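Local coordinates for Non-structural protein (Porcine reproductive and respiratory syndrome virus, PDB 3IFU), which acts as the papain-like cysteine leader protease Nsp1alpha of the virus, binds zinc, and probably suppresses interferon-beta production in the host cell, at residues R127-V132 with V158-P163; A80-A85 with P136-Y141. All blocks are in the same frame, centred on the assembly; numbering follows the deposited sequence.

Interaction 1: R127-V132 with V158-P163; sequences RWYPIV and VLTNLP
Arg127-Pro130 and Val158-Thr160 run antiparallel, their axes 4.6 Å apart at closest, with Arg127-Thr160 and Tyr129-Val158 as hydrogen-bonded pairs and Trp128-Leu159 as the non-hydrogen-bonded pair between them. This is the end ladder of the four-stranded antiparallel sheet in the papain-like protease domain, strand 127-130 being outermost within the chain. Thr160 N gives Arg127 O a fairly straight bond of 2.9 Å (163°), and Val158 N bonds to Tyr129 O, whereas the return bond from Tyr129 N to Val158 O is bent and weak.

On one face of the ladder Trp128, its CG turned beside the backbone N (chi1 -76°), leans across the neighbouring strand. Leu159 CB sits over the six-membered ring, 3.4 Å from its centroid, a CH-pi contact, and Leu159 CD1 reaches the five-membered part.

The other face carries Tyr129, whose CE2 meets the methyl CG2 of Thr160 at 3.5 Å, while Val158 CG1 packs on Tyr129 CB. Thr160 OG1 instead accepts Leu162 N in an ST turn just past the strand. A water accepts a hydrogen bond from Tyr129 OH (2.9 Å to the water oxygen) and donates to both Thr160 O and Leu162 O.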
# COMPACT_ATOMS: atom_id res chain seq x y z
N ARG A 127 1.21 -12.30 -9.05
CA ARG A 127 0.34 -12.89 -10.06
C ARG A 127 -0.50 -11.77 -10.64
O ARG A 127 -0.82 -10.82 -9.94
CB ARG A 127 -0.58 -13.93 -9.43
CG ARG A 127 0.15 -15.10 -8.76
CD ARG A 127 0.62 -16.15 -9.78
NE ARG A 127 1.39 -17.23 -9.16
CZ ARG A 127 2.65 -17.11 -8.73
NH1 ARG A 127 3.31 -15.96 -8.86
NH2 ARG A 127 3.26 -18.14 -8.16
N TRP A 128 -0.83 -11.87 -11.93
CA TRP A 128 -1.69 -10.87 -12.57
C TRP A 128 -3.13 -11.33 -12.38
O TRP A 128 -3.39 -12.52 -12.27
CB TRP A 128 -1.40 -10.76 -14.07
CG TRP A 128 -0.14 -10.01 -14.39
CD1 TRP A 128 1.05 -10.55 -14.79
CD2 TRP A 128 0.05 -8.59 -14.33
NE1 TRP A 128 1.98 -9.54 -14.97
CE2 TRP A 128 1.39 -8.33 -14.70
CE3 TRP A 128 -0.78 -7.51 -14.00
CZ2 TRP A 128 1.93 -7.04 -14.74
CZ3 TRP A 128 -0.24 -6.21 -14.04
CH2 TRP A 128 1.10 -5.99 -14.41
N TYR A 129 -4.05 -10.38 -12.33
CA TYR A 129 -5.46 -10.72 -12.16
C TYR A 129 -6.29 -9.76 -12.99
O TYR A 129 -5.96 -8.58 -13.10
CB TYR A 129 -5.88 -10.58 -10.70
CG TYR A 129 -5.24 -11.56 -9.75
CD1 TYR A 129 -5.85 -12.77 -9.45
CD2 TYR A 129 -4.02 -11.26 -9.14
CE1 TYR A 129 -5.27 -13.67 -8.56
CE2 TYR A 129 -3.43 -12.15 -8.25
CZ TYR A 129 -4.05 -13.36 -7.97
OH TYR A 129 -3.46 -14.24 -7.09
N PRO A 130 -7.37 -10.27 -13.60
CA PRO A 130 -8.24 -9.41 -14.41
C PRO A 130 -8.99 -8.55 -13.40
O PRO A 130 -9.60 -9.09 -12.48
CB PRO A 130 -9.18 -10.40 -15.10
CG PRO A 130 -8.34 -11.65 -15.18
CD PRO A 130 -7.68 -11.69 -13.83
N ILE A 131 -8.92 -7.24 -13.54
CA ILE A 131 -9.60 -6.38 -12.58
C ILE A 131 -11.11 -6.62 -12.65
O ILE A 131 -11.71 -6.54 -13.72
CB ILE A 131 -9.31 -4.88 -12.85
CG1 ILE A 131 -7.81 -4.61 -12.70
CG2 ILE A 131 -10.09 -4.03 -11.88
CD1 ILE A 131 -7.38 -3.24 -13.23
N VAL A 132 -11.70 -6.93 -11.50
CA VAL A 132 -13.14 -7.19 -11.41
C VAL A 132 -13.72 -6.48 -10.20
O VAL A 132 -14.88 -6.66 -9.86
CB VAL A 132 -13.44 -8.70 -11.26
CG1 VAL A 132 -13.32 -9.40 -12.60
CG2 VAL A 132 -12.49 -9.32 -10.24
N VAL A 158 -4.24 -6.33 -12.63
CA VAL A 158 -3.54 -5.90 -11.44
C VAL A 158 -2.58 -6.99 -11.00
O VAL A 158 -2.95 -8.16 -10.90
CB VAL A 158 -4.52 -5.58 -10.29
CG1 VAL A 158 -5.34 -6.81 -9.95
CG2 VAL A 158 -3.75 -5.07 -9.08
N LEU A 159 -1.34 -6.60 -10.76
CA LEU A 159 -0.28 -7.51 -10.34
C LEU A 159 -0.18 -7.42 -8.82
O LEU A 159 0.13 -6.36 -8.26
CB LEU A 159 1.04 -7.10 -10.98
CG LEU A 159 2.31 -7.85 -10.60
CD1 LEU A 159 2.23 -9.29 -11.09
CD2 LEU A 159 3.52 -7.15 -11.22
N THR A 160 -0.44 -8.53 -8.14
CA THR A 160 -0.36 -8.52 -6.68
C THR A 160 0.12 -9.84 -6.11
O THR A 160 -0.00 -10.89 -6.73
CB THR A 160 -1.72 -8.17 -6.06
OG1 THR A 160 -1.58 -8.05 -4.64
CG2 THR A 160 -2.75 -9.25 -6.37
N ASN A 161 0.68 -9.78 -4.91
CA ASN A 161 1.17 -10.97 -4.23
C ASN A 161 0.14 -11.39 -3.21
O ASN A 161 0.36 -12.31 -2.43
CB ASN A 161 2.52 -10.70 -3.55
CG ASN A 161 2.43 -9.66 -2.45
OD1 ASN A 161 3.38 -9.46 -1.70
ND2 ASN A 161 1.29 -8.97 -2.37
N LEU A 162 -1.00 -10.71 -3.22
CA LEU A 162 -2.10 -10.98 -2.30
C LEU A 162 -2.86 -12.23 -2.77
O LEU A 162 -3.12 -12.40 -3.97
CB LEU A 162 -3.02 -9.76 -2.29
CG LEU A 162 -3.71 -9.24 -1.04
CD1 LEU A 162 -2.74 -9.12 0.12
CD2 LEU A 162 -4.30 -7.88 -1.36
N PRO A 163 -3.21 -13.14 -1.84
CA PRO A 163 -3.95 -14.35 -2.22
C PRO A 163 -5.41 -14.07 -2.61
O PRO A 163 -6.33 -14.44 -1.88
CB PRO A 163 -3.83 -15.23 -0.97
CG PRO A 163 -3.75 -14.22 0.14
CD PRO A 163 -2.81 -13.18 -0.42
O HOH W 1 -1.08 -13.32 -5.61

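Interaction 2: A80-A85 with P136-Y141; sequences AIFPIA and PGVGVY
Pro83, near the start of helix 81-87, faces Gly139 and Val140, where an extended loop leads into strand 140-142: a helix-on-sheet packing inside the papain-like protease domain. No hydrogen bond links the two segments, and the contact, which buries 235 Å², is made chiefly by apolar side chains, with the Gly139 carbonyl against Pro83.

The tight part lies round Pro83 and Val140. Pro83 CB is 3.6 Å from Val140 CG2, and the same CB lies 3.6 Å from the carbonyl oxygen of Gly139, which CG of the proline ring also approaches. The backbones come close here, with the CA atoms of Pro83 and Gly139 5.3 Å apart. The two methyls of Val140 divide between neighbours at this end of the helix: CG1, anti to the backbone N (chi1 -178°), goes to Ala80 CB, while CG2 meets Pro83 and, from one turn after Ala80, CG1 of Ile84. The turn itself is held by the backbone bond from Ile84 N to Ala80 O. Val147 of the neighbouring strand 147-148 touches both Ala80 and Val140, and Leu159 packs on Val140, so this end belongs to the buried core.

Toward Val138 the contact thins. Val138 is partly exposed, and it meets the helix through a single methyl at the ring of Phe82. The two side chains cross at about a right angle. Phe82 also packs on Met98 of helix 94-108, and Gly137 of the second subunit lies against it. Val138 in turn meets Val138 of that subunit, which places this looser side at the dimer interface. Within the chain, Val138 CG1 comes no nearer than 4.2 Å to Phe82 CE2.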
# COMPACT_ATOMS: atom_id res chain seq x y z
N ALA A 80 5.84 1.83 -11.14
CA ALA A 80 5.82 0.41 -10.82
C ALA A 80 7.01 -0.05 -9.98
O ALA A 80 7.00 -1.16 -9.43
CB ALA A 80 5.75 -0.41 -12.10
N ILE A 81 8.03 0.80 -9.86
CA ILE A 81 9.22 0.46 -9.09
C ILE A 81 8.97 0.05 -7.63
O ILE A 81 9.40 -1.03 -7.21
CB ILE A 81 10.26 1.62 -9.14
CG1 ILE A 81 10.60 1.94 -10.60
CG2 ILE A 81 11.52 1.22 -8.38
CD1 ILE A 81 11.77 2.86 -10.78
N PHE A 82 8.26 0.88 -6.87
CA PHE A 82 7.98 0.56 -5.48
C PHE A 82 7.11 -0.69 -5.28
O PHE A 82 7.47 -1.57 -4.49
CB PHE A 82 7.32 1.75 -4.77
CG PHE A 82 6.99 1.48 -3.34
CD1 PHE A 82 8.00 1.37 -2.39
CD2 PHE A 82 5.67 1.26 -2.95
CE1 PHE A 82 7.71 1.02 -1.07
CE2 PHE A 82 5.37 0.92 -1.63
CZ PHE A 82 6.40 0.80 -0.69
N PRO A 83 5.95 -0.79 -5.96
CA PRO A 83 5.10 -1.98 -5.79
C PRO A 83 5.81 -3.30 -6.10
O PRO A 83 5.65 -4.29 -5.37
CB PRO A 83 3.95 -1.72 -6.75
CG PRO A 83 3.83 -0.25 -6.71
CD PRO A 83 5.27 0.21 -6.80
N ILE A 84 6.59 -3.33 -7.18
CA ILE A 84 7.32 -4.55 -7.54
C ILE A 84 8.36 -4.88 -6.47
O ILE A 84 8.54 -6.04 -6.12
CB ILE A 84 8.02 -4.42 -8.92
CG1 ILE A 84 6.98 -4.36 -10.04
CG2 ILE A 84 8.97 -5.58 -9.13
CD1 ILE A 84 7.54 -3.96 -11.38
N ALA A 85 9.03 -3.87 -5.95
CA ALA A 85 10.02 -4.09 -4.92
C ALA A 85 9.39 -4.55 -3.61
O ALA A 85 9.89 -5.47 -2.96
CB ALA A 85 10.85 -2.83 -4.70
N PRO A 136 -7.15 -4.26 -2.20
CA PRO A 136 -6.45 -3.51 -1.14
C PRO A 136 -4.93 -3.61 -1.25
O PRO A 136 -4.40 -4.53 -1.88
CB PRO A 136 -6.98 -4.16 0.12
CG PRO A 136 -7.08 -5.61 -0.30
CD PRO A 136 -7.69 -5.53 -1.68
N GLY A 137 -4.25 -2.65 -0.64
CA GLY A 137 -2.80 -2.67 -0.64
C GLY A 137 -2.09 -2.24 -1.90
O GLY A 137 -2.68 -1.66 -2.80
N VAL A 138 -0.80 -2.56 -1.95
CA VAL A 138 0.06 -2.20 -3.06
C VAL A 138 -0.10 -3.10 -4.28
O VAL A 138 -0.41 -4.29 -4.17
CB VAL A 138 1.53 -2.24 -2.62
CG1 VAL A 138 1.78 -1.22 -1.52
CG2 VAL A 138 1.87 -3.64 -2.14
N GLY A 139 0.11 -2.52 -5.46
CA GLY A 139 -0.01 -3.29 -6.67
C GLY A 139 0.34 -2.50 -7.91
O GLY A 139 0.56 -1.29 -7.86
N VAL A 140 0.40 -3.20 -9.03
CA VAL A 140 0.69 -2.55 -10.29
C VAL A 140 -0.54 -2.77 -11.15
O VAL A 140 -0.90 -3.90 -11.45
CB VAL A 140 1.94 -3.16 -10.97
CG1 VAL A 140 2.24 -2.41 -12.27
CG2 VAL A 140 3.13 -3.07 -10.03
N TYR A 141 -1.20 -1.68 -11.51
CA TYR A 141 -2.38 -1.75 -12.36
C TYR A 141 -1.88 -1.54 -13.76
O TYR A 141 -0.94 -0.79 -13.97
CB TYR A 141 -3.37 -0.67 -11.95
CG TYR A 141 -3.94 -0.96 -10.59
CD1 TYR A 141 -5.20 -1.55 -10.45
CD2 TYR A 141 -3.20 -0.72 -9.43
CE1 TYR A 141 -5.69 -1.91 -9.20
CE2 TYR A 141 -3.68 -1.07 -8.17
CZ TYR A 141 -4.93 -1.67 -8.06
OH TYR A 141 -5.41 -2.05 -6.83

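How the interactions relate
Interactions 1 and 2 meet at the central strands of one sheet, their centres 11 Å apart, and their segments alternate along the chain. Strand 157-160 pairs with strand 127-130 on one side and with 140-142 on the other; Leu159 N probably bonds to Val140 O at 2.8 Å. Trp128 CZ3 lies 3.5 Å from that same Val140 O, and Val158 CG2 packs on Tyr141 CE1 at 3.7 Å. The zinc site of Cys70, Cys76, His146 and Met180 lies some way from both: the metal is about 12 Å from the side chain of Trp128 and about 10 Å from that of Ala80. Both contacts also touch the second subunit.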